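Local structure of manganese lipoxygenase (Gaeumannomyces graminis, 5FX8) at residues A[159-164]-A[271-275]; A[220-226]-A[344-350]; A[232-238]-A[277-281]. The protein oxygenates linoleic and alpha-linolenic acids to 11S- and 13R-hydroperoxy fatty acids, using a manganese ion, and converts the 11S intermediate into the 13R end product. One frame throughout, in Å; residues are numbered along the deposited sequence.

Interaction 1 of 3, residues A[159-164]-A[271-275]; sequences TSDLLF and WLLAK
Lys275 lays its aliphatic chain over one face of the Phe164 ring, with Lys275 CG 3.6 Å from the ring centroid and only 2° off the normal, a CH-pi contact. Lys275 CD continues toward the root of the ring and stands 3.4 Å from Phe164 CG. The Phe164 ring reaches this position because its CG is anti to the backbone N (chi1 172°). A bend at chi3 (-70°) of Lys275 then carries the amine past the ring to the start of the other helix. There Lys275 NZ forms a salt bridge with Asp161 OD1 at 3.2 Å, approaching from above the carboxylate plane, and a weak hydrogen bond to Thr159 O at 3.1 Å. The lysine would tend to keep Asp161 ionised. The same OD1 accepts from the indole of Trp271 at its edge, the two planes being steeply inclined; the modelled Trp271 NE1 to Asp161 OD1 separation of 2.5 Å is doubtfully short. Pro249 of strand 246-253 also packs on Asp161 and Trp271, and Arg168 makes a cation-pi contact with Phe164. Ser160 is the N-cap of helix 161-166, its OG accepting from Leu163 N at 3.1 Å. The arrangement is a short, serine-capped helix docked on the beginning of helix 268-305, the long helix of the lipoxygenase fold that farther on supplies the manganese ligands His290 and His294.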
loop_
_atom_site.group_PDB
_atom_site.type_symbol
_atom_site.label_atom_id
_atom_site.label_comp_id
_atom_site.label_asym_id
_atom_site.label_seq_id
_atom_site.Cartn_x
_atom_site.Cartn_y
_atom_site.Cartn_z
ATOM N N THR A 159 1.363 26.026 -4.572
ATOM C CA THR A 159 2.222 26.801 -5.454
ATOM C C THR A 159 3.555 27.127 -4.821
ATOM O O THR A 159 4.395 27.748 -5.475
ATOM C CB THR A 159 1.547 28.101 -5.857
ATOM O OG1 THR A 159 1.179 28.805 -4.667
ATOM C CG2 THR A 159 0.340 27.825 -6.700
ATOM N N SER A 160 3.750 26.721 -3.576
ATOM C CA SER A 160 4.947 27.063 -2.834
ATOM C C SER A 160 6.160 26.380 -3.435
ATOM O O SER A 160 6.138 25.179 -3.708
ATOM C CB SER A 160 4.783 26.656 -1.381
ATOM O OG SER A 160 6.036 26.495 -0.792
ATOM N N ASP A 161 7.222 27.158 -3.644
ATOM C CA ASP A 161 8.443 26.597 -4.196
ATOM C C ASP A 161 9.144 25.742 -3.166
ATOM O O ASP A 161 9.773 24.742 -3.512
ATOM C CB ASP A 161 9.377 27.705 -4.687
ATOM C CG ASP A 161 8.951 28.300 -6.028
ATOM O OD1 ASP A 161 8.482 27.553 -6.900
ATOM O OD2 ASP A 161 9.111 29.519 -6.236
ATOM N N LEU A 162 9.060 26.129 -1.893
ATOM C CA LEU A 162 9.677 25.330 -0.843
ATOM C C LEU A 162 9.022 23.962 -0.752
ATOM O O LEU A 162 9.694 22.959 -0.507
ATOM C CB LEU A 162 9.601 26.048 0.500
ATOM C CG LEU A 162 10.149 25.255 1.693
ATOM C CD1 LEU A 162 11.623 25.171 1.635
ATOM C CD2 LEU A 162 9.741 25.849 2.989
ATOM N N LEU A 163 7.713 23.899 -0.954
ATOM C CA LEU A 163 7.062 22.606 -0.997
ATOM C C LEU A 163 7.503 21.807 -2.210
ATOM O O LEU A 163 7.562 20.580 -2.147
ATOM C CB LEU A 163 5.550 22.790 -0.988
ATOM C CG LEU A 163 4.592 21.608 -1.142
ATOM C CD1 LEU A 163 3.308 21.953 -0.474
ATOM C CD2 LEU A 163 4.315 21.282 -2.589
ATOM N N PHE A 164 7.801 22.468 -3.328
ATOM C CA PHE A 164 8.187 21.724 -4.518
ATOM C C PHE A 164 9.592 21.166 -4.388
ATOM O O PHE A 164 9.884 20.078 -4.893
ATOM C CB PHE A 164 8.098 22.600 -5.761
ATOM C CG PHE A 164 8.655 21.944 -6.973
ATOM C CD1 PHE A 164 7.961 20.916 -7.596
ATOM C CD2 PHE A 164 9.887 22.315 -7.465
ATOM C CE1 PHE A 164 8.480 20.287 -8.701
ATOM C CE2 PHE A 164 10.410 21.700 -8.561
ATOM C CZ PHE A 164 9.706 20.686 -9.189
ATOM N N TRP A 271 6.238 28.825 -14.789
ATOM C CA TRP A 271 6.981 28.133 -13.748
ATOM C C TRP A 271 6.118 27.078 -13.104
ATOM O O TRP A 271 6.580 25.961 -12.852
ATOM C CB TRP A 271 7.490 29.108 -12.694
ATOM C CG TRP A 271 8.066 28.443 -11.474
ATOM C CD1 TRP A 271 7.573 28.512 -10.227
ATOM C CD2 TRP A 271 9.224 27.591 -11.399
ATOM N NE1 TRP A 271 8.345 27.777 -9.354
ATOM C CE2 TRP A 271 9.365 27.200 -10.048
ATOM C CE3 TRP A 271 10.153 27.123 -12.333
ATOM C CZ2 TRP A 271 10.385 26.373 -9.609
ATOM C CZ3 TRP A 271 11.184 26.301 -11.888
ATOM C CH2 TRP A 271 11.290 25.938 -10.542
ATOM N N LEU A 272 4.854 27.405 -12.855
ATOM C CA LEU A 272 3.964 26.411 -12.282
ATOM C C LEU A 272 3.850 25.197 -13.195
ATOM O O LEU A 272 3.905 24.055 -12.727
ATOM C CB LEU A 272 2.605 27.033 -12.000
ATOM C CG LEU A 272 1.523 26.090 -11.495
ATOM C CD1 LEU A 272 1.936 25.372 -10.260
ATOM C CD2 LEU A 272 0.278 26.852 -11.213
ATOM N N LEU A 273 3.770 25.423 -14.510
ATOM C CA LEU A 273 3.658 24.311 -15.445
ATOM C C LEU A 273 4.943 23.512 -15.513
ATOM O O LEU A 273 4.913 22.307 -15.768
ATOM C CB LEU A 273 3.289 24.810 -16.841
ATOM C CG LEU A 273 2.983 23.691 -17.842
ATOM C CD1 LEU A 273 1.841 22.865 -17.342
ATOM C CD2 LEU A 273 2.628 24.274 -19.153
ATOM N N ALA A 274 6.077 24.171 -15.322
ATOM C CA ALA A 274 7.329 23.443 -15.288
ATOM C C ALA A 274 7.361 22.510 -14.092
ATOM O O ALA A 274 7.779 21.349 -14.199
ATOM C CB ALA A 274 8.489 24.420 -15.255
ATOM N N LYS A 275 6.895 22.996 -12.946
ATOM C CA LYS A 275 6.862 22.130 -11.791
ATOM C C LYS A 275 5.890 20.990 -12.000
ATOM O O LYS A 275 6.151 19.883 -11.541
ATOM C CB LYS A 275 6.513 22.920 -10.543
ATOM C CG LYS A 275 7.592 23.856 -10.138
ATOM C CD LYS A 275 7.263 24.469 -8.812
ATOM C CE LYS A 275 6.119 25.426 -8.893
ATOM N NZ LYS A 275 5.806 25.857 -7.521
#

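Interaction 2 of 3, residues A[220-226]-A[344-350]; sequences QKKYTPQ and DQNFGLP
The carboxamide of Gln226 has Asp344 O almost in its plane (3° out), and NE2 in turn lies in the carbonyl plane of Asp344, on a lone pair. The other flat group, the Tyr223 ring, is met obliquely by Leu349 CD1, while CG of the adjacent Lys222 covers one face near the rim. The NE2 to Asp344 O bond of Gln226 is 2.9 Å and nearly straight (172°). A second, weak bond runs from the same NE2 to Phe347 O, so the amide bridges two carbonyls where helix 342-346 ends. It gets there on a chain extended beyond CG (chi2 -175°), which passes Pro350 with Gln226 CG 3.9 Å from Pro350 CB. The backbone adds one bond, Gln226 N to Gly348 O at 3.1 Å. Leu349 divides its two methyls: CD1 lies 3.7 Å from Tyr223 CB, whereas CD2 rests 3.9 Å from Pro225 CA. Thr224 O packs against Pro350 CD. Asp344 turns its carboxylate to other backbone amides, those of Gly340 and Ala351, and Tyr223 OH bonds to Asp356. The loop joining strands 212-216 and 235-241 is thereby laid along the turn between helices 342-346 and 351-363. Tyr223 packs on helix 351-363, Leu349 touches Phe284 of helix 268-305, and Phe347, stacked on Trp343, reaches Leu535 of helix 526-539, its side chain about 12 Å from the manganese ion.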
loop_
_atom_site.group_PDB
_atom_site.type_symbol
_atom_site.label_atom_id
_atom_site.label_comp_id
_atom_site.label_asym_id
_atom_site.label_seq_id
_atom_site.Cartn_x
_atom_site.Cartn_y
_atom_site.Cartn_z
ATOM N N GLN A 220 13.723 9.603 -19.565
ATOM C CA GLN A 220 12.391 9.383 -20.107
ATOM C C GLN A 220 12.208 10.015 -21.488
ATOM O O GLN A 220 11.147 9.896 -22.088
ATOM C CB GLN A 220 11.332 9.905 -19.137
ATOM C CG GLN A 220 11.375 9.251 -17.787
ATOM C CD GLN A 220 10.428 9.863 -16.774
ATOM O OE1 GLN A 220 9.342 10.349 -17.103
ATOM N NE2 GLN A 220 10.855 9.861 -15.525
ATOM N N LYS A 221 13.224 10.696 -21.987
ATOM C CA LYS A 221 13.231 11.159 -23.360
ATOM C C LYS A 221 13.102 9.990 -24.335
ATOM O O LYS A 221 12.514 10.137 -25.412
ATOM C CB LYS A 221 14.514 11.947 -23.550
ATOM C CG LYS A 221 14.770 12.541 -24.846
ATOM C CD LYS A 221 16.154 13.149 -24.831
ATOM C CE LYS A 221 17.153 12.145 -24.293
ATOM N NZ LYS A 221 18.555 12.584 -24.465
ATOM N N LYS A 222 13.601 8.814 -23.939
ATOM C CA LYS A 222 13.588 7.561 -24.693
ATOM C C LYS A 222 12.187 6.999 -24.962
ATOM O O LYS A 222 12.039 6.149 -25.843
ATOM C CB LYS A 222 14.450 6.554 -23.924
ATOM C CG LYS A 222 14.098 5.115 -24.045
ATOM C CD LYS A 222 14.954 4.277 -23.138
ATOM C CE LYS A 222 14.745 2.801 -23.411
ATOM N NZ LYS A 222 15.722 1.963 -22.672
ATOM N N TYR A 223 11.158 7.481 -24.284
ATOM C CA TYR A 223 9.806 6.959 -24.392
ATOM C C TYR A 223 8.895 7.938 -25.128
ATOM O O TYR A 223 9.095 9.155 -25.094
ATOM C CB TYR A 223 9.235 6.667 -23.000
ATOM C CG TYR A 223 10.106 5.744 -22.178
ATOM C CD1 TYR A 223 10.519 4.524 -22.688
ATOM C CD2 TYR A 223 10.554 6.113 -20.927
ATOM C CE1 TYR A 223 11.313 3.713 -21.974
ATOM C CE2 TYR A 223 11.362 5.287 -20.194
ATOM C CZ TYR A 223 11.734 4.083 -20.718
ATOM O OH TYR A 223 12.554 3.226 -20.018
ATOM N N THR A 224 7.871 7.385 -25.779
ATOM C CA THR A 224 6.883 8.122 -26.529
ATOM C C THR A 224 5.546 8.062 -25.822
ATOM O O THR A 224 5.047 6.965 -25.557
ATOM C CB THR A 224 6.733 7.537 -27.928
ATOM O OG1 THR A 224 8.026 7.407 -28.527
ATOM C CG2 THR A 224 5.834 8.403 -28.781
ATOM N N PRO A 225 4.913 9.192 -25.551
ATOM C CA PRO A 225 3.627 9.163 -24.864
ATOM C C PRO A 225 2.544 8.497 -25.693
ATOM O O PRO A 225 2.613 8.415 -26.920
ATOM C CB PRO A 225 3.317 10.641 -24.652
ATOM C CG PRO A 225 4.594 11.296 -24.730
ATOM C CD PRO A 225 5.371 10.567 -25.750
ATOM N N GLN A 226 1.528 8.013 -24.991
ATOM C CA GLN A 226 0.333 7.536 -25.649
ATOM C C GLN A 226 -0.341 8.684 -26.390
ATOM O O GLN A 226 -0.292 9.829 -25.940
ATOM C CB GLN A 226 -0.646 6.967 -24.637
ATOM C CG GLN A 226 -0.145 5.836 -23.780
ATOM C CD GLN A 226 -1.258 5.332 -22.932
ATOM O OE1 GLN A 226 -2.125 4.616 -23.417
ATOM N NE2 GLN A 226 -1.282 5.734 -21.675
ATOM N N ASP A 344 -2.129 2.168 -18.436
ATOM C CA ASP A 344 -2.452 2.788 -19.723
ATOM C C ASP A 344 -3.608 3.758 -19.588
ATOM O O ASP A 344 -3.570 4.850 -20.151
ATOM C CB ASP A 344 -2.791 1.725 -20.778
ATOM C CG ASP A 344 -1.563 1.107 -21.410
ATOM O OD1 ASP A 344 -0.481 1.737 -21.389
ATOM O OD2 ASP A 344 -1.687 -0.015 -21.941
ATOM N N GLN A 345 -4.626 3.379 -18.815
ATOM C CA GLN A 345 -5.790 4.229 -18.614
ATOM C C GLN A 345 -5.419 5.572 -18.003
ATOM O O GLN A 345 -6.075 6.569 -18.289
ATOM C CB GLN A 345 -6.807 3.540 -17.713
ATOM C CG GLN A 345 -7.464 2.309 -18.245
ATOM C CD GLN A 345 -8.232 1.554 -17.149
ATOM O OE1 GLN A 345 -8.653 2.149 -16.150
ATOM N NE2 GLN A 345 -8.391 0.234 -17.321
ATOM N N ASN A 346 -4.412 5.619 -17.118
ATOM C CA ASN A 346 -4.214 6.834 -16.336
ATOM C C ASN A 346 -2.907 7.570 -16.575
ATOM O O ASN A 346 -2.859 8.778 -16.386
ATOM C CB ASN A 346 -4.315 6.516 -14.850
ATOM C CG ASN A 346 -5.666 6.044 -14.466
ATOM O OD1 ASN A 346 -6.550 6.838 -14.226
ATOM N ND2 ASN A 346 -5.844 4.740 -14.415
ATOM N N PHE A 347 -1.847 6.899 -16.953
ATOM C CA PHE A 347 -0.571 7.576 -17.046
ATOM C C PHE A 347 -0.265 7.976 -18.482
ATOM O O PHE A 347 -0.853 7.462 -19.443
ATOM C CB PHE A 347 0.541 6.692 -16.503
ATOM C CG PHE A 347 0.522 6.533 -15.009
ATOM C CD1 PHE A 347 -0.425 5.741 -14.388
ATOM C CD2 PHE A 347 1.479 7.147 -14.232
ATOM C CE1 PHE A 347 -0.416 5.595 -13.030
ATOM C CE2 PHE A 347 1.500 6.990 -12.876
ATOM C CZ PHE A 347 0.556 6.219 -12.270
ATOM N N GLY A 348 0.672 8.921 -18.601
ATOM C CA GLY A 348 1.133 9.509 -19.831
ATOM C C GLY A 348 1.902 8.570 -20.727
ATOM O O GLY A 348 1.567 8.439 -21.899
ATOM N N LEU A 349 2.906 7.910 -20.198
ATOM C CA LEU A 349 3.696 6.941 -20.936
ATOM C C LEU A 349 3.021 5.569 -20.947
ATOM O O LEU A 349 2.409 5.161 -19.955
ATOM C CB LEU A 349 5.082 6.817 -20.324
ATOM C CG LEU A 349 5.919 8.087 -20.318
ATOM C CD1 LEU A 349 7.340 7.738 -20.059
ATOM C CD2 LEU A 349 5.821 8.825 -21.623
ATOM N N PRO A 350 3.135 4.832 -22.049
ATOM C CA PRO A 350 2.469 3.526 -22.140
ATOM C C PRO A 350 3.097 2.515 -21.199
ATOM O O PRO A 350 4.236 2.669 -20.750
ATOM C CB PRO A 350 2.692 3.113 -23.601
ATOM C CG PRO A 350 3.974 3.740 -23.959
ATOM C CD PRO A 350 3.990 5.083 -23.222
#

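Interaction 3 of 3, residues A[232-238]-A[277-281]; sequences AACQGLF and MFNNN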
loop_
_atom_site.group_PDB
_atom_site.type_symbol
_atom_site.label_atom_id
_atom_site.label_comp_id
_atom_site.label_asym_id
_atom_site.label_seq_id
_atom_site.Cartn_x
_atom_site.Cartn_y
_atom_site.Cartn_z
ATOM N N ALA A 232 7.371 15.345 -20.662
ATOM C CA ALA A 232 8.696 15.910 -20.868
ATOM C C ALA A 232 9.746 14.902 -20.414
ATOM O O ALA A 232 9.458 13.715 -20.283
ATOM C CB ALA A 232 8.815 17.255 -20.144
ATOM N N ALA A 233 10.972 15.368 -20.199
ATOM C CA ALA A 233 12.018 14.547 -19.605
ATOM C C ALA A 233 12.853 15.476 -18.711
ATOM O O ALA A 233 14.009 15.800 -18.963
ATOM C CB ALA A 233 12.851 13.842 -20.670
ATOM N N CYS A 234 12.241 15.934 -17.626
ATOM C CA CYS A 234 12.774 17.084 -16.913
ATOM C C CYS A 234 14.047 16.757 -16.151
ATOM O O CYS A 234 14.217 15.668 -15.601
ATOM C CB CYS A 234 11.741 17.632 -15.949
ATOM S SG CYS A 234 10.420 18.461 -16.795
ATOM N N GLN A 235 14.955 17.710 -16.148
ATOM C CA GLN A 235 16.042 17.762 -15.197
ATOM C C GLN A 235 15.737 18.942 -14.306
ATOM O O GLN A 235 15.466 20.033 -14.802
ATOM C CB GLN A 235 17.385 17.949 -15.885
ATOM C CG GLN A 235 17.777 16.832 -16.766
ATOM C CD GLN A 235 19.103 17.081 -17.391
ATOM O OE1 GLN A 235 20.032 16.295 -17.227
ATOM N NE2 GLN A 235 19.220 18.184 -18.104
ATOM N N GLY A 236 15.741 18.718 -12.999
ATOM C CA GLY A 236 15.517 19.767 -12.029
ATOM C C GLY A 236 16.813 20.063 -11.295
ATOM O O GLY A 236 17.498 19.149 -10.835
ATOM N N LEU A 237 17.138 21.347 -11.214
ATOM C CA LEU A 237 18.295 21.831 -10.484
ATOM C C LEU A 237 17.811 22.512 -9.216
ATOM O O LEU A 237 16.923 23.369 -9.264
ATOM C CB LEU A 237 19.091 22.799 -11.334
ATOM C CG LEU A 237 20.555 23.018 -11.036
ATOM C CD1 LEU A 237 21.283 21.717 -11.049
ATOM C CD2 LEU A 237 21.069 23.902 -12.136
ATOM N N PHE A 238 18.375 22.106 -8.083
ATOM C CA PHE A 238 18.003 22.647 -6.793
ATOM C C PHE A 238 19.246 23.159 -6.089
ATOM O O PHE A 238 20.363 22.769 -6.412
ATOM C CB PHE A 238 17.305 21.606 -5.966
ATOM C CG PHE A 238 16.118 21.020 -6.627
ATOM C CD1 PHE A 238 16.248 20.003 -7.548
ATOM C CD2 PHE A 238 14.859 21.464 -6.303
ATOM C CE1 PHE A 238 15.149 19.465 -8.137
ATOM C CE2 PHE A 238 13.762 20.932 -6.888
ATOM C CZ PHE A 238 13.896 19.935 -7.806
ATOM N N MET A 277 5.220 19.539 -14.933
ATOM C CA MET A 277 5.862 18.565 -15.810
ATOM C C MET A 277 6.894 17.736 -15.053
ATOM O O MET A 277 6.974 16.506 -15.219
ATOM C CB MET A 277 6.494 19.271 -17.004
ATOM C CG MET A 277 5.489 19.955 -17.865
ATOM S SD MET A 277 6.178 20.667 -19.369
ATOM C CE MET A 277 6.980 22.140 -18.787
ATOM N N PHE A 278 7.689 18.391 -14.213
ATOM C CA PHE A 278 8.628 17.649 -13.386
ATOM C C PHE A 278 7.902 16.678 -12.475
ATOM O O PHE A 278 8.372 15.567 -12.263
ATOM C CB PHE A 278 9.492 18.606 -12.575
ATOM C CG PHE A 278 10.472 17.922 -11.656
ATOM C CD1 PHE A 278 10.095 17.495 -10.395
ATOM C CD2 PHE A 278 11.791 17.762 -12.035
ATOM C CE1 PHE A 278 10.982 16.908 -9.564
ATOM C CE2 PHE A 278 12.692 17.169 -11.193
ATOM C CZ PHE A 278 12.270 16.736 -9.947
ATOM N N ASN A 279 6.767 17.069 -11.914
ATOM C CA ASN A 279 6.098 16.145 -11.012
ATOM C C ASN A 279 5.555 14.928 -11.753
ATOM O O ASN A 279 5.453 13.837 -11.179
ATOM C CB ASN A 279 5.000 16.870 -10.269
ATOM C CG ASN A 279 5.543 17.785 -9.202
ATOM O OD1 ASN A 279 6.637 17.592 -8.708
ATOM N ND2 ASN A 279 4.777 18.788 -8.845
ATOM N N ASN A 280 5.207 15.111 -13.023
ATOM C CA ASN A 280 4.803 14.018 -13.883
ATOM C C ASN A 280 5.952 13.048 -14.110
ATOM O O ASN A 280 5.785 11.818 -14.031
ATOM C CB ASN A 280 4.321 14.627 -15.192
ATOM C CG ASN A 280 3.846 13.616 -16.164
ATOM O OD1 ASN A 280 4.516 13.307 -17.134
ATOM N ND2 ASN A 280 2.676 13.097 -15.919
ATOM N N ASN A 281 7.135 13.586 -14.398
ATOM C CA ASN A 281 8.280 12.710 -14.584
ATOM C C ASN A 281 8.678 12.014 -13.283
ATOM O O ASN A 281 9.047 10.836 -13.288
ATOM C CB ASN A 281 9.442 13.501 -15.160
ATOM C CG ASN A 281 9.148 14.037 -16.527
ATOM O OD1 ASN A 281 9.440 15.187 -16.835
ATOM N ND2 ASN A 281 8.561 13.203 -17.367
#
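Polar contacts come from Asn281, whose amide is spread against the backbone on both sides of Ala233. Its OD1 accepts from Cys234 N at 3.0 Å in a fairly straight bond, and its ND2 donates to Ala232 O at 3.1 Å along a more bent path (136°). In both bonds the donor stands well above the carbonyl plane, so neither uses a lone-pair direction. ND2 has a further, probable hydrogen-bond partner in Gln220 OE1. Apolar packing centres on Cys234, set over the helix between two side chains: Cys234 SG lies 4.0 Å from Met277 CB, and Cys234 CB 3.9 Å from Phe278 CD2. Ala232 CB adds a looser touch on Met277 SD. Aromatic contacts extend the packing along the strand. Phe278 swings its ring toward the sheet, CG being anti to the backbone N (chi1 178°), and its CE2 edge comes 3.9 Å from Gly236 N. Phe238 presents its edge to the face of this ring in an offset edge-to-face pair, centroids 6.0 Å apart and planes at 70°. Farther round, Phe278 meets Phe164 and His217. Every touching residue is buried, and the chemistry divides accordingly: the chain before strand 235-241 has two of its backbone groups, Ala232 O and Cys234 N, bonded by one helix asparagine and adds the Cys234 sulfur, whereas the strand meets the helix through Gly236, at the Phe278 edge, and the Phe238 ring.

Interactions 1 and 3 both use helix 268-305, on neighbouring turns, and join through Phe164, whose CZ packs 3.4 Å from Phe278 CD1. Interaction 3 is the wholly buried one, joining helix to sheet by an amide and aromatic rings. Interaction 1, partly buried, adds a charged pair, and interaction 2, also partly buried, relies mainly on backbone carbonyls and on proline and leucine packing between a loop and the end of a helix with the turn after it. Interactions 2 and 3 are joined through Gln220 and Asn281, whereas 1 and 2 do not touch, their nearest atoms about 11 Å apart.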